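Local coordinates for protein monooxygenase (Agrobacterium tumefaciens, PDB 2I7G) that probably catalyses a flavin-dependent monooxygenation, as a member of the luciferase-like family built on a TIM barrel, at residues I55-A58 / D59-L63. Residues are numbered along the deposited sequence; the frame is centred on the assembly and turned at random.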
# COMPACT_ATOMS: atom_id res chain seq x y z
N ILE B 55 15.44 7.32 0.75
CA ILE B 55 14.54 7.76 1.85
C ILE B 55 15.22 7.54 3.20
O ILE B 55 15.19 8.41 4.08
CB ILE B 55 13.16 7.03 1.78
CG1 ILE B 55 12.48 7.39 0.47
CG2 ILE B 55 12.26 7.50 2.94
CD1 ILE B 55 11.27 6.46 0.10
N GLU B 56 15.86 6.38 3.37
CA GLU B 56 16.54 6.10 4.62
C GLU B 56 17.68 7.11 4.88
O GLU B 56 17.84 7.59 6.01
CB GLU B 56 17.08 4.68 4.65
CG GLU B 56 16.02 3.57 4.63
CD GLU B 56 16.58 2.30 4.01
OE1 GLU B 56 17.82 2.21 3.88
OE2 GLU B 56 15.79 1.41 3.62
N LEU B 57 18.43 7.45 3.83
CA LEU B 57 19.50 8.42 3.98
C LEU B 57 18.93 9.78 4.36
O LEU B 57 19.46 10.42 5.26
CB LEU B 57 20.35 8.53 2.71
CG LEU B 57 21.52 9.53 2.87
CD1 LEU B 57 22.43 9.14 4.03
CD2 LEU B 57 22.29 9.64 1.55
N ALA B 58 17.88 10.20 3.66
CA ALA B 58 17.21 11.48 3.93
C ALA B 58 16.77 11.55 5.39
O ALA B 58 16.97 12.57 6.06
CB ALA B 58 16.02 11.68 3.01
N ASP B 59 16.21 10.45 5.89
CA ASP B 59 15.84 10.35 7.31
C ASP B 59 17.06 10.53 8.22
O ASP B 59 17.05 11.32 9.19
CB ASP B 59 15.19 8.96 7.52
CG ASP B 59 14.68 8.77 8.94
OD1 ASP B 59 13.88 9.65 9.38
OD2 ASP B 59 15.06 7.76 9.59
N GLN B 60 18.10 9.77 7.92
CA GLN B 60 19.34 9.75 8.71
C GLN B 60 20.03 11.12 8.78
O GLN B 60 20.55 11.50 9.85
CB GLN B 60 20.32 8.69 8.18
CG GLN B 60 19.86 7.25 8.50
CD GLN B 60 20.49 6.18 7.57
OE1 GLN B 60 21.28 6.49 6.65
NE2 GLN B 60 20.14 4.91 7.79
N VAL B 61 19.99 11.87 7.68
CA VAL B 61 20.67 13.16 7.67
C VAL B 61 19.75 14.29 8.11
O VAL B 61 20.14 15.45 8.05
CB VAL B 61 21.28 13.49 6.31
CG1 VAL B 61 22.33 12.42 5.93
CG2 VAL B 61 20.17 13.66 5.20
N GLY B 62 18.54 13.95 8.54
CA GLY B 62 17.67 14.93 9.19
C GLY B 62 16.81 15.80 8.29
O GLY B 62 16.33 16.85 8.73
N LEU B 63 16.57 15.36 7.05
CA LEU B 63 15.61 16.04 6.18
C LEU B 63 14.17 15.78 6.70
O LEU B 63 13.89 14.75 7.35
CB LEU B 63 15.77 15.62 4.73
CG LEU B 63 17.10 16.20 4.18
CD1 LEU B 63 17.34 15.47 2.82
CD2 LEU B 63 17.06 17.75 4.06
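Asp59 N donates to Ile55 O at 2.9 Å, the first of three i to i+4 bonds that close the last turn of helix 40-60. The Asp59 side chain, with CG anti to the backbone N (chi1 -176°), turns its carboxylate off the helix: OD1 accepts from the backbone N of Asn94 and Ile95, and OD2 from that of Lys93, so three amides of a neighbouring loop grip it and tie that loop to the helix. Gln60 N reaches Glu56 O at 2.9 Å, and its extended side chain runs back along the preceding turn, CG lying 3.2 Å from the same carbonyl oxygen. The amide end meets Leu57 crosswise, with OE1 3.9 Å from Leu57 CD1. Val61 N bonds to Leu57 O less straight at hydrogen (149°), while its CG1 packs against Leu57 CD1 at 3.8 Å and CG2 lies beside the carbonyl oxygens of Leu57 and Ala58. At Gly62 the chain leaves the helix with positive phi (86°), a Schellman motif in which the chain reverses, Leu63 N returns to Ala58 O (i to i+5) at 3.0 Å and Gly62 N bonds to Asp59 O (i to i+3) at 3.1 Å. That reversal sets Leu63 CD1 4.0 Å from Ala58 CB, the apolar contact that accompanies this kind of C-cap. Helix 40-60 links strands 23-28 and 65-68 in a beta-alpha-beta unit, and this is its C-terminal end: Ala58 and Leu63 lie on Leu26, Ala58 also on Phe66, and Leu57, Val61 and Leu63 touch helix 341-363, whose Arg360 bonds to Gly62 O.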